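Local atomic coordinates of S12 family peptidase (Streptomyces sp. 82F2, PDB entry 3WWX), a protein that probably hydrolyses amide bonds with preference for D-configured substrates, as a serine amidohydrolase of the S12 (beta-lactamase-related) peptidase family. Residues A27-R30 against R35-G38; L311-R316 against K336-E341. One frame throughout, in Å; residues are numbered along the deposited sequence.

Both interactions belong to the large antiparallel sheet of the beta-lactamase fold, and their centres lie about 11 Å apart. Interaction 1 is a hairpin at one margin of that sheet, partly buried, in which 36-41 is the outermost strand; backbone hydrogen bonds and one side-chain bond hold it. Interaction 2 is fully buried: a strand farther into the same sheet meets the C-terminal helix 334-343 through carbon atoms, with no hydrogen bond across it. The helix connects the two, because E341 OE1 comes within 3.5 Å of A29 CB. The sheet margin combines backbone pairing with an indole-alanine contact; the layer between sheet and helix is apolar packing.

Interaction 1. Residues A27-R30 against R35-G38; sequences AQAR and RWTG
Q28 OE1 accepts a hydrogen bond of 2.7 Å from R35 NH1, bent to 149° at the hydrogen. The oxygen lies near the guanidinium plane of R35, at its edge, whereas NH1 stands above the amide carbonyl plane of Q28, 56° out of it, so no lone pair points at the donor; the two planes are inclined to each other. R35 is extended to CD, standing off its strand, then bends at chi3 (51°), which puts NH1 beside Q28 OE1, diagonally across the strand pair. The glutamine, extended beyond CG, runs beside T37, whose OG1 is 3.4 Å from Q28 CG, and its NE2 is hydrogen-bonded to G45 O, so both ends of the amide are held.

The backbones form a nearly antiparallel ladder, their axes 4.8 Å apart. A27 with G38 and A29 with W36 are hydrogen-bonded pairs, and Q28 with T37 is the non-hydrogen-bonded pair between them. W36 N reaches A29 O at 2.8 Å, and G38 N reaches A27 O at 2.9 Å. Between these rungs, Q28 CA approaches W36 O at 3.1 Å as a CA-H...O contact.

On the other face, the six-membered-ring edge of W36 reaches both alanine methyls: CE3 is 3.9 Å from A29 CB, and CZ3 is 4.1 Å from A27 CB. G38 N sits over one ring face, offset toward the rim. Outside the hairpin, the indole stacks with H7 and touches helix 8-19, while Q28 rests on helix 244-255.

The hairpin therefore separates its chemistry by face, with an amide-guanidinium bond on the Q28 side and an indole edge against two methyl groups on the alanine side. The four backbone bonds, all straighter than the side-chain one, probably set the pairing; R35-Q28 adds a clasp on one face.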
loop_
_atom_site.group_PDB
_atom_site.type_symbol
_atom_site.label_atom_id
_atom_site.label_comp_id
_atom_site.label_asym_id
_atom_site.label_seq_id
_atom_site.Cartn_x
_atom_site.Cartn_y
_atom_site.Cartn_z
ATOM N N ALA A 27 -9.117 9.230 -11.343
ATOM C CA ALA A 27 -9.841 8.625 -10.228
ATOM C C ALA A 27 -11.105 7.991 -10.744
ATOM O O ALA A 27 -11.619 8.352 -11.814
ATOM C CB ALA A 27 -10.166 9.649 -9.142
ATOM N N GLN A 28 -11.559 6.983 -10.013
ATOM C CA GLN A 28 -12.884 6.432 -10.199
ATOM C C GLN A 28 -13.549 6.349 -8.849
ATOM O O GLN A 28 -12.879 6.222 -7.826
ATOM C CB GLN A 28 -12.840 5.051 -10.832
ATOM C CG GLN A 28 -12.345 5.032 -12.269
ATOM C CD GLN A 28 -12.295 3.625 -12.841
ATOM O OE1 GLN A 28 -13.027 2.735 -12.391
ATOM N NE2 GLN A 28 -11.433 3.403 -13.830
ATOM N N ALA A 29 -14.880 6.398 -8.849
ATOM C CA ALA A 29 -15.631 6.358 -7.603
ATOM C C ALA A 29 -16.964 5.694 -7.844
ATOM O O ALA A 29 -17.445 5.627 -8.971
ATOM C CB ALA A 29 -15.837 7.762 -7.055
ATOM N N ARG A 30 -17.551 5.192 -6.780
ATOM C CA ARG A 30 -18.865 4.564 -6.866
ATOM C C ARG A 30 -19.554 4.800 -5.541
ATOM O O ARG A 30 -19.202 4.211 -4.516
ATOM C CB ARG A 30 -18.735 3.071 -7.205
ATOM C CG ARG A 30 -20.042 2.355 -7.416
ATOM C CD ARG A 30 -19.742 0.964 -7.970
ATOM N NE ARG A 30 -20.948 0.214 -8.257
ATOM C CZ ARG A 30 -21.213 -1.003 -7.795
ATOM N NH1 ARG A 30 -20.349 -1.644 -7.018
ATOM N NH2 ARG A 30 -22.358 -1.584 -8.126
ATOM N N ARG A 35 -20.638 3.626 -11.246
ATOM C CA ARG A 35 -19.222 3.992 -11.221
ATOM C C ARG A 35 -18.909 5.182 -12.131
ATOM O O ARG A 35 -19.233 5.157 -13.315
ATOM C CB ARG A 35 -18.381 2.775 -11.618
ATOM C CG ARG A 35 -16.857 2.940 -11.430
ATOM C CD ARG A 35 -16.156 1.589 -11.611
ATOM N NE ARG A 35 -16.562 0.944 -12.862
ATOM C CZ ARG A 35 -15.958 1.088 -14.045
ATOM N NH1 ARG A 35 -14.861 1.835 -14.184
ATOM N NH2 ARG A 35 -16.447 0.456 -15.104
ATOM N N TRP A 36 -18.252 6.195 -11.560
ATOM C CA TRP A 36 -17.801 7.401 -12.247
ATOM C C TRP A 36 -16.302 7.321 -12.511
ATOM O O TRP A 36 -15.565 6.784 -11.687
ATOM C CB TRP A 36 -18.064 8.611 -11.364
ATOM C CG TRP A 36 -17.340 9.875 -11.763
ATOM C CD1 TRP A 36 -17.756 10.809 -12.679
ATOM C CD2 TRP A 36 -16.096 10.361 -11.242
ATOM N NE1 TRP A 36 -16.849 11.827 -12.762
ATOM C CE2 TRP A 36 -15.823 11.588 -11.882
ATOM C CE3 TRP A 36 -15.188 9.882 -10.289
ATOM C CZ2 TRP A 36 -14.684 12.329 -11.612
ATOM C CZ3 TRP A 36 -14.056 10.624 -10.025
ATOM C CH2 TRP A 36 -13.813 11.833 -10.680
ATOM N N THR A 37 -15.868 7.865 -13.649
ATOM C CA THR A 37 -14.458 7.917 -14.019
ATOM C C THR A 37 -14.104 9.347 -14.388
ATOM O O THR A 37 -14.816 10.011 -15.161
ATOM C CB THR A 37 -14.158 7.003 -15.210
ATOM O OG1 THR A 37 -14.442 5.638 -14.890
ATOM C CG2 THR A 37 -12.684 7.117 -15.628
ATOM N N GLY A 38 -13.007 9.836 -13.835
ATOM C CA GLY A 38 -12.537 11.175 -14.113
ATOM C C GLY A 38 -11.049 11.221 -14.388
ATOM O O GLY A 38 -10.272 10.446 -13.820
#

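Interaction 2. Residues L311-R316 against K336-E341; sequences LAQVTR and KVIEAE
Strand 311-315 and helix 336-341 run in roughly the same direction, 28° apart, with axes that approach to 9.9 Å. The nearest CA atoms, those of Q313 and I338, are still 7.7 Å apart, so side chains alone bridge the two layers. L311 and Q313, two residues apart on the strand, both start toward the helix, while A312 between them faces away.

Two branches of L311 do the touching. CD2 comes to 4.1 Å from V337 CB, the two side chains crossing at about a right angle, and CD1 lies 4.3 Å from I338 CG1. A chi1 of 61° places L311 CG between its backbone N and carbonyl carbon, and the two methyls fork from there toward neighbouring helix residues. I338 instead sends its CD1 end to the aliphatic part of Q313, 3.8 Å from CG.

Strand 320-326 fills in the same layer, with L322 against both L311 and I338 and F326 against V337. V337 also touches T10 and A13: the C-terminal helix packs beside helix 8-19 on one face of the antiparallel sheet, as in the alpha/beta domain of beta-lactamase-like enzymes.

Only 178 Å² is buried between the segments, and no hydrogen bond spans them. Across them the attraction is probably dispersion and burial of apolar surface, with neighbours such as L322 completing the layer.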
loop_
_atom_site.group_PDB
_atom_site.type_symbol
_atom_site.label_atom_id
_atom_site.label_comp_id
_atom_site.label_asym_id
_atom_site.label_seq_id
_atom_site.Cartn_x
_atom_site.Cartn_y
_atom_site.Cartn_z
ATOM N N LEU A 311 -4.335 6.403 -4.205
ATOM C CA LEU A 311 -5.282 6.478 -3.108
ATOM C C LEU A 311 -6.384 5.443 -3.351
ATOM O O LEU A 311 -6.714 5.099 -4.485
ATOM C CB LEU A 311 -5.840 7.906 -2.951
ATOM C CG LEU A 311 -6.602 8.441 -4.144
ATOM C CD1 LEU A 311 -8.104 8.197 -3.973
ATOM C CD2 LEU A 311 -6.318 9.940 -4.341
ATOM N N ALA A 312 -6.940 4.948 -2.252
ATOM C CA ALA A 312 -8.033 3.966 -2.293
ATOM C C ALA A 312 -8.743 4.033 -0.959
ATOM O O ALA A 312 -8.118 3.871 0.088
ATOM C CB ALA A 312 -7.503 2.567 -2.526
ATOM N N GLN A 313 -10.042 4.302 -0.997
ATOM C CA GLN A 313 -10.817 4.508 0.232
ATOM C C GLN A 313 -12.234 4.003 0.053
ATOM O O GLN A 313 -12.784 4.074 -1.039
ATOM C CB GLN A 313 -10.878 6.000 0.565
ATOM C CG GLN A 313 -9.509 6.633 0.893
ATOM C CD GLN A 313 -8.877 6.127 2.178
ATOM O OE1 GLN A 313 -9.564 5.655 3.092
ATOM N NE2 GLN A 313 -7.560 6.266 2.284
ATOM N N VAL A 314 -12.803 3.493 1.136
ATOM C CA VAL A 314 -14.196 3.088 1.138
ATOM C C VAL A 314 -14.836 3.404 2.485
ATOM O O VAL A 314 -14.161 3.432 3.512
ATOM C CB VAL A 314 -14.321 1.603 0.794
ATOM C CG1 VAL A 314 -13.758 0.689 1.892
ATOM C CG2 VAL A 314 -15.725 1.253 0.437
ATOM N N THR A 315 -16.153 3.618 2.498
ATOM C CA THR A 315 -16.854 3.706 3.775
ATOM C C THR A 315 -16.867 2.330 4.446
ATOM O O THR A 315 -16.588 1.316 3.814
ATOM C CB THR A 315 -18.274 4.268 3.570
ATOM O OG1 THR A 315 -18.896 3.532 2.513
ATOM C CG2 THR A 315 -18.199 5.737 3.174
ATOM N N ARG A 316 -17.186 2.285 5.734
ATOM C CA ARG A 316 -17.023 1.057 6.504
ATOM C C ARG A 316 -17.875 -0.108 6.011
ATOM O O ARG A 316 -17.468 -1.270 6.135
ATOM C CB ARG A 316 -17.331 1.328 7.979
ATOM C CG ARG A 316 -17.253 0.115 8.892
ATOM C CD ARG A 316 -15.893 -0.537 8.897
ATOM N NE ARG A 316 -15.867 -1.727 9.750
ATOM C CZ ARG A 316 -16.251 -2.935 9.353
ATOM N NH1 ARG A 316 -16.678 -3.130 8.110
ATOM N NH2 ARG A 316 -16.219 -3.957 10.203
ATOM N N LYS A 336 -7.168 16.075 -0.759
ATOM C CA LYS A 336 -8.183 16.915 -1.377
ATOM C C LYS A 336 -9.155 16.091 -2.231
ATOM O O LYS A 336 -10.336 16.395 -2.302
ATOM C CB LYS A 336 -7.545 18.008 -2.234
ATOM C CG LYS A 336 -6.914 19.140 -1.459
ATOM C CD LYS A 336 -6.556 20.294 -2.411
ATOM C CE LYS A 336 -5.878 21.438 -1.685
ATOM N NZ LYS A 336 -4.667 20.984 -0.954
ATOM N N VAL A 337 -8.664 15.050 -2.901
ATOM C CA VAL A 337 -9.522 14.217 -3.729
ATOM C C VAL A 337 -10.482 13.416 -2.841
ATOM O O VAL A 337 -11.665 13.284 -3.152
ATOM C CB VAL A 337 -8.686 13.265 -4.623
ATOM C CG1 VAL A 337 -9.596 12.395 -5.469
ATOM C CG2 VAL A 337 -7.741 14.090 -5.539
ATOM N N ILE A 338 -9.955 12.899 -1.741
ATOM C CA ILE A 338 -10.745 12.125 -0.779
ATOM C C ILE A 338 -11.831 12.998 -0.153
ATOM O O ILE A 338 -13.007 12.601 -0.090
ATOM C CB ILE A 338 -9.843 11.493 0.288
ATOM C CG1 ILE A 338 -8.911 10.439 -0.350
ATOM C CG2 ILE A 338 -10.673 10.840 1.384
ATOM C CD1 ILE A 338 -7.737 10.026 0.536
ATOM N N GLU A 339 -11.457 14.196 0.284
ATOM C CA GLU A 339 -12.424 15.117 0.864
ATOM C C GLU A 339 -13.478 15.530 -0.154
ATOM O O GLU A 339 -14.660 15.634 0.178
ATOM C CB GLU A 339 -11.718 16.344 1.438
ATOM C CG GLU A 339 -11.141 16.136 2.800
ATOM C CD GLU A 339 -12.148 16.314 3.923
ATOM O OE1 GLU A 339 -13.215 16.920 3.680
ATOM O OE2 GLU A 339 -11.840 15.875 5.034
ATOM N N ALA A 340 -13.079 15.765 -1.400
ATOM C CA ALA A 340 -14.036 16.160 -2.426
ATOM C C ALA A 340 -15.074 15.059 -2.635
ATOM O O ALA A 340 -16.288 15.300 -2.676
ATOM C CB ALA A 340 -13.323 16.465 -3.712
ATOM N N GLU A 341 -14.596 13.829 -2.742
ATOM C CA GLU A 341 -15.481 12.718 -3.032
ATOM C C GLU A 341 -16.410 12.405 -1.869
ATOM O O GLU A 341 -17.620 12.236 -2.081
ATOM C CB GLU A 341 -14.665 11.477 -3.397
ATOM C CG GLU A 341 -15.503 10.217 -3.669
ATOM C CD GLU A 341 -16.503 10.379 -4.803
ATOM O OE1 GLU A 341 -17.560 9.722 -4.767
ATOM O OE2 GLU A 341 -16.225 11.120 -5.776
#